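Putative histidinol-phosphate aminotransferase (Erwinia carotovora atroseptica, PDB 3LY1) probably works as a pyridoxal-phosphate-dependent aminotransferase of the histidinol-phosphate aminotransferase type, built as a dimer whose subunits share their active sites. Local coordinates at residues R47-E52 / I244-V249; L54-K59 / A251-M256. All coordinates share one frame; numbering follows the deposited sequence. Where two conformers were deposited one is given.

Contact 1: residues R47-E52 / I244-V249; sequences RYAKNE and INFSGV. With PLP (pyridoxal-5'-phosphate), chain M.
Ala49 lays its methyl over the face of the Phe246 ring, a CH-pi contact in which CB of Ala49 stands 3.7 Å from the ring centroid and only 12° off the ring normal. It joins the starts of two helices in a class I/II (fold-type I) aminotransferase, at the dimer interface beside the cofactor: Ala49 is the N-cap of helix 50-63 and Asn245 the N-cap of helix 246-255. The phenyl ring owes its place to an unusual first torsion (chi1 -136°), which swings it toward the turn at 47-49. There the carbonyl of Arg47 meets the ring edge in its plane, with O of Arg47 3.4 Å from CD2 of Phe246. Glu52 adds a third neighbour: its chain, bent at chi2, brings the carboxylate obliquely to the far end of the ring, CD of Glu52 lying 3.6 Å from CZ of Phe246, with the two planes 48° apart. One turn further on, Val249 sets CG1 against both CB and the carbonyl O of Glu52.

A water and a side-chain cap serve two of the backbone N-H groups at the helix starts. The water accepts from Ala49 N and donates to Ile244 O, tying the backbones where no direct hydrogen bond links them, while OD1 of Asn245 accepts from N of Gly248 at 2.9 Å from above the carbonyl plane. Tyr48 turns the other way, toward the second subunit, whose Glu25 forms a salt bridge with NH1 of Arg47 and accepts a hydrogen bond from N of Tyr48. The hydroxyl is hydrogen-bonded to Lys213 NZ of the second subunit. In this shared active site, OH of Tyr48 donates over 2.8 Å to O3P of the pyridoxal phosphate held by Ser78 and Thr210, among others, of the second subunit, with O3P in the tyrosine ring plane.

Contact 2: residues L54-K59 / A251-M256; sequences LMLGNK and AALASM
Leu253 drives its CD2 methyl against the backbone of the facing helix at Leu56, reaching to 3.6 Å from CA of Leu56. This is helix-helix packing within a class I/II aminotransferase: helices 50-63 and 246-255 run in roughly the same direction, their local axes inclined by 34° and 10.1 Å apart at closest approach. Leu56 replies with both of its branches. Its CG lies opposite the backbone N (chi1 -177°), which carries the two methyls across the gap, so that CD1 and CD2 both rest against the methyl of Ala252, with CD2 of Leu56 3.9 Å from CB of Ala252. CD1 also touches CD2 of Leu253 and the selenium of Met256, here a selenomethionine.

Further along, Lys59 and Met256 lie alongside each other, running in opposing senses. The lysine lays its methylenes over apolar neighbours, CD2 of Leu253 and the selenium of Met256, with CD of Lys59 3.7 Å from CD2 of Leu253. NZ continues past the apolar atoms to a hydrogen bond with OD1 of Asn257, the residue after 251-256. No hydrogen bond joins the two segments themselves, and the contact rests on van der Waals packing. Outside them, Phe211 from a loop packs on Ala252 and Met256, while Leu60 and His63 extend the surface that helix 50-63 offers to Met256. A bend at chi3 (75°) turns the selenomethionine's end methyl toward the opposite backbone, placing CE of Met256 3.8 Å from O of Lys59.

How the contacts relate
The two contacts illustrate how one helix pair can change its chemistry along its length. Both join helix 50-63 to helix 246-255, and their centres are 10 Å apart. Contact 1 holds the helix beginnings, where an aromatic ring, a carboxylate, a capping amide and a water meet beside the second subunit and a cofactor phosphate. Contact 2, further along both helices, is aliphatic and lies wholly within one subunit. Contact 1 has four buried residues of seven and none exposed; contact 2 has two of six, with one exposed. They merge without a break: CD2 of Leu56 packs 4.2 Å from CA of Val249, and CD1 of Leu253 lies equally far from O of Glu52.

Contact 1: residues R47-E52 / I244-V249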
loop_
_atom_site.group_PDB
_atom_site.type_symbol
_atom_site.label_atom_id
_atom_site.label_comp_id
_atom_site.label_asym_id
_atom_site.label_seq_id
_atom_site.Cartn_x
_atom_site.Cartn_y
_atom_site.Cartn_z
ATOM N N ARG A 47 -3.810 1.009 -16.061
ATOM C CA ARG A 47 -2.895 2.140 -15.931
ATOM C C ARG A 47 -2.824 2.594 -14.480
ATOM O O ARG A 47 -3.714 2.358 -13.699
ATOM C CB ARG A 47 -3.303 3.254 -16.900
ATOM C CG ARG A 47 -3.098 2.797 -18.324
ATOM C CD ARG A 47 -3.162 3.869 -19.329
ATOM N NE ARG A 47 -3.349 3.340 -20.685
ATOM C CZ ARG A 47 -2.383 2.891 -21.482
ATOM N NH1 ARG A 47 -1.107 2.882 -21.090
ATOM N NH2 ARG A 47 -2.694 2.444 -22.688
ATOM N N TYR A 48 -1.704 3.206 -14.125
ATOM C CA TYR A 48 -1.521 3.828 -12.838
ATOM C C TYR A 48 -2.363 5.081 -12.767
ATOM O O TYR A 48 -2.491 5.828 -13.773
ATOM C CB TYR A 48 -0.047 4.205 -12.628
ATOM C CG TYR A 48 0.924 3.033 -12.622
ATOM C CD1 TYR A 48 1.033 2.220 -11.510
ATOM C CD2 TYR A 48 1.734 2.731 -13.734
ATOM C CE1 TYR A 48 1.868 1.171 -11.496
ATOM C CE2 TYR A 48 2.605 1.649 -13.706
ATOM C CZ TYR A 48 2.675 0.878 -12.588
ATOM O OH TYR A 48 3.526 -0.223 -12.517
ATOM N N ALA A 49 -2.931 5.319 -11.580
ATOM C CA ALA A 49 -3.816 6.451 -11.339
ATOM C C ALA A 49 -3.037 7.726 -11.017
ATOM O O ALA A 49 -3.399 8.445 -10.071
ATOM C CB ALA A 49 -4.806 6.131 -10.186
ATOM N N LYS A 50 -2.044 8.058 -11.837
ATOM C CA LYS A 50 -1.125 9.169 -11.548
ATOM C C LYS A 50 -1.773 10.548 -11.397
ATOM O O LYS A 50 -1.653 11.172 -10.332
ATOM C CB LYS A 50 -0.015 9.214 -12.599
ATOM C CG LYS A 50 0.998 8.085 -12.372
ATOM C CD LYS A 50 1.975 7.954 -13.533
ATOM C CE LYS A 50 3.060 6.865 -13.329
ATOM N NZ LYS A 50 4.134 7.328 -12.443
ATOM N N ASN A 51 -2.486 11.019 -12.420
ATOM C CA ASN A 51 -3.127 12.320 -12.297
ATOM C C ASN A 51 -4.257 12.383 -11.257
ATOM O O ASN A 51 -4.458 13.409 -10.594
ATOM C CB ASN A 51 -3.675 12.787 -13.635
ATOM C CG ASN A 51 -4.102 14.226 -13.585
ATOM O OD1 ASN A 51 -3.267 15.127 -13.424
ATOM N ND2 ASN A 51 -5.396 14.453 -13.650
ATOM N N GLU A 52 -4.971 11.275 -11.110
ATOM C CA GLU A 52 -6.090 11.178 -10.174
ATOM C C GLU A 52 -5.582 11.285 -8.738
ATOM O O GLU A 52 -6.247 11.880 -7.890
ATOM C CB GLU A 52 -6.850 9.856 -10.398
ATOM C CG GLU A 52 -7.622 9.761 -11.759
ATOM C CD GLU A 52 -6.749 9.421 -12.998
ATOM O OE1 GLU A 52 -5.575 9.044 -12.868
ATOM O OE2 GLU A 52 -7.264 9.534 -14.139
ATOM N N ILE A 244 -1.763 4.875 -4.870
ATOM C CA ILE A 244 -3.025 4.363 -4.355
ATOM C C ILE A 244 -3.744 3.688 -5.511
ATOM O O ILE A 244 -3.575 4.055 -6.671
ATOM C CB ILE A 244 -3.856 5.539 -3.723
ATOM C CG1 ILE A 244 -3.019 6.260 -2.654
ATOM C CG2 ILE A 244 -5.086 5.048 -3.015
ATOM C CD1 ILE A 244 -2.520 5.316 -1.539
ATOM N N ASN A 245 -4.564 2.700 -5.198
ATOM C CA ASN A 245 -5.269 1.957 -6.215
ATOM C C ASN A 245 -6.368 2.800 -6.880
ATOM O O ASN A 245 -6.939 3.707 -6.257
ATOM C CB ASN A 245 -5.770 0.618 -5.667
ATOM C CG ASN A 245 -7.111 0.705 -5.024
ATOM O OD1 ASN A 245 -8.152 0.649 -5.690
ATOM N ND2 ASN A 245 -7.108 0.826 -3.716
ATOM N N PHE A 246 -6.593 2.546 -8.163
ATOM C CA PHE A 246 -7.490 3.370 -8.991
ATOM C C PHE A 246 -8.924 3.422 -8.462
ATOM O O PHE A 246 -9.513 4.476 -8.395
ATOM C CB PHE A 246 -7.509 2.861 -10.437
ATOM C CG PHE A 246 -7.436 3.940 -11.461
ATOM C CD1 PHE A 246 -8.330 5.012 -11.447
ATOM C CD2 PHE A 246 -6.540 3.844 -12.508
ATOM C CE1 PHE A 246 -8.269 5.974 -12.414
ATOM C CE2 PHE A 246 -6.486 4.811 -13.494
ATOM C CZ PHE A 246 -7.335 5.879 -13.439
ATOM N N SER A 247 -9.484 2.290 -8.070
ATOM C CA SER A 247 -10.863 2.295 -7.580
ATOM C C SER A 247 -10.956 3.078 -6.275
ATOM O O SER A 247 -11.881 3.835 -6.090
ATOM C CB SER A 247 -11.396 0.867 -7.370
ATOM O OG SER A 247 -11.390 0.177 -8.600
ATOM N N GLY A 248 -9.993 2.887 -5.386
ATOM C CA GLY A 248 -9.945 3.630 -4.156
ATOM C C GLY A 248 -9.810 5.132 -4.336
ATOM O O GLY A 248 -10.510 5.886 -3.655
ATOM N N VAL A 249 -8.935 5.559 -5.254
ATOM C CA VAL A 249 -8.716 6.985 -5.508
ATOM C C VAL A 249 -10.014 7.618 -6.053
ATOM O O VAL A 249 -10.462 8.663 -5.580
ATOM C CB VAL A 249 -7.564 7.239 -6.498
ATOM C CG1 VAL A 249 -7.563 8.680 -6.948
ATOM C CG2 VAL A 249 -6.212 6.842 -5.864
HETATM N N1 PLP M . 10.050 -3.304 -10.945
HETATM C C2 PLP M . 10.305 -2.889 -12.219
HETATM C C2A PLP M . 11.469 -3.473 -12.957
HETATM C C3 PLP M . 9.462 -1.952 -12.783
HETATM O O3 PLP M . 9.690 -1.537 -14.049
HETATM C C4 PLP M . 8.367 -1.427 -12.063
HETATM C C4A PLP M . 7.680 -0.217 -12.619
HETATM O O4A PLP M . 6.556 -0.453 -13.069
HETATM C C5 PLP M . 8.131 -1.847 -10.763
HETATM C C6 PLP M . 8.997 -2.798 -10.231
HETATM C C5A PLP M . 7.013 -1.348 -9.863
HETATM O O4P PLP M . 5.726 -1.798 -10.319
HETATM P P PLP M . 4.503 -2.056 -9.354
HETATM O O1P PLP M . 4.545 -1.304 -8.030
HETATM O O2P PLP M . 4.411 -3.540 -9.239
HETATM O O3P PLP M . 3.270 -1.651 -10.123
HETATM O O HOH W 1 -2.196 3.919 -9.135
#

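Contact 2: residues L54-K59 / A251-M256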
loop_
_atom_site.group_PDB
_atom_site.type_symbol
_atom_site.label_atom_id
_atom_site.label_comp_id
_atom_site.label_asym_id
_atom_site.label_seq_id
_atom_site.Cartn_x
_atom_site.Cartn_y
_atom_site.Cartn_z
ATOM N N LEU A 54 -2.839 12.937 -7.868
ATOM C CA LEU A 54 -2.561 14.371 -7.721
ATOM C C LEU A 54 -3.839 15.130 -7.360
ATOM O O LEU A 54 -3.841 15.930 -6.429
ATOM C CB LEU A 54 -1.859 14.950 -8.979
ATOM C CG LEU A 54 -0.422 14.480 -9.271
ATOM C CD1 LEU A 54 0.096 15.084 -10.584
ATOM C CD2 LEU A 54 0.535 14.860 -8.161
HETATM N N MSE A 55 -4.942 14.862 -8.059
HETATM C CA MSE A 55 -6.192 15.532 -7.765
HETATM C C MSE A 55 -6.722 15.259 -6.343
HETATM O O MSE A 55 -7.230 16.179 -5.667
HETATM C CB MSE A 55 -7.260 15.135 -8.796
HETATM C CG MSE A 55 -6.885 15.438 -10.242
HETATM SE SE MSE A 55 -6.687 17.327 -10.664
HETATM C CE MSE A 55 -4.744 17.458 -10.837
ATOM N N LEU A 56 -6.662 14.015 -5.905
ATOM C CA LEU A 56 -7.088 13.641 -4.534
ATOM C C LEU A 56 -6.227 14.353 -3.483
ATOM O O LEU A 56 -6.745 14.865 -2.505
ATOM C CB LEU A 56 -7.025 12.121 -4.323
ATOM C CG LEU A 56 -7.499 11.558 -2.976
ATOM C CD1 LEU A 56 -8.921 12.052 -2.641
ATOM C CD2 LEU A 56 -7.406 10.040 -2.971
ATOM N N GLY A 57 -4.926 14.402 -3.719
ATOM C CA GLY A 57 -3.987 15.131 -2.825
ATOM C C GLY A 57 -4.369 16.608 -2.699
ATOM O O GLY A 57 -4.417 17.149 -1.597
ATOM N N ASN A 58 -4.678 17.229 -3.833
ATOM C CA ASN A 58 -5.065 18.638 -3.876
ATOM C C ASN A 58 -6.404 18.871 -3.186
ATOM O O ASN A 58 -6.561 19.840 -2.463
ATOM C CB ASN A 58 -5.165 19.133 -5.311
ATOM C CG ASN A 58 -3.833 19.179 -6.026
ATOM O OD1 ASN A 58 -2.784 19.135 -5.411
ATOM N ND2 ASN A 58 -3.886 19.314 -7.354
ATOM N N LYS A 59 -7.341 17.949 -3.370
ATOM C CA LYS A 59 -8.627 18.043 -2.729
ATOM C C LYS A 59 -8.527 17.902 -1.187
ATOM O O LYS A 59 -9.202 18.610 -0.463
ATOM C CB LYS A 59 -9.543 16.987 -3.328
ATOM C CG LYS A 59 -11.019 17.240 -3.188
ATOM C CD LYS A 59 -11.851 16.109 -3.843
ATOM C CE LYS A 59 -13.159 16.612 -4.532
ATOM N NZ LYS A 59 -14.034 17.405 -3.649
ATOM N N ALA A 251 -13.055 6.346 -5.781
ATOM C CA ALA A 251 -14.095 6.276 -4.756
ATOM C C ALA A 251 -13.892 7.377 -3.723
ATOM O O ALA A 251 -14.852 7.986 -3.279
ATOM C CB ALA A 251 -14.168 4.920 -4.138
ATOM N N ALA A 252 -12.639 7.640 -3.322
ATOM C CA ALA A 252 -12.363 8.706 -2.351
ATOM C C ALA A 252 -12.773 10.078 -2.905
ATOM O O ALA A 252 -13.370 10.874 -2.174
ATOM C CB ALA A 252 -10.868 8.706 -1.897
ATOM N N LEU A 253 -12.459 10.351 -4.161
ATOM C CA LEU A 253 -12.823 11.638 -4.763
ATOM C C LEU A 253 -14.336 11.825 -4.727
ATOM O O LEU A 253 -14.820 12.904 -4.398
ATOM C CB LEU A 253 -12.328 11.758 -6.195
ATOM C CG LEU A 253 -10.838 12.022 -6.408
ATOM C CD1 LEU A 253 -10.489 11.783 -7.891
ATOM C CD2 LEU A 253 -10.407 13.428 -5.950
ATOM N N ALA A 254 -15.078 10.781 -5.060
ATOM C CA ALA A 254 -16.529 10.854 -5.058
ATOM C C ALA A 254 -17.121 10.991 -3.636
ATOM O O ALA A 254 -18.067 11.761 -3.429
ATOM C CB ALA A 254 -17.111 9.640 -5.768
ATOM N N SER A 255 -16.575 10.248 -2.667
ATOM C CA SER A 255 -17.127 10.236 -1.293
ATOM C C SER A 255 -16.950 11.611 -0.635
ATOM O O SER A 255 -17.852 12.109 0.056
ATOM C CB SER A 255 -16.509 9.113 -0.455
ATOM O OG SER A 255 -17.259 8.883 0.722
HETATM N N MSE A 256 -15.833 12.266 -0.932
HETATM C CA MSE A 256 -15.626 13.653 -0.501
HETATM C C MSE A 256 -16.665 14.656 -1.021
HETATM O O MSE A 256 -16.812 15.728 -0.417
HETATM C CB MSE A 256 -14.218 14.132 -0.856
HETATM C CG MSE A 256 -13.135 13.475 -0.055
HETATM SE SE MSE A 256 -11.471 14.259 -0.527
HETATM C CE MSE A 256 -11.703 15.960 0.451
#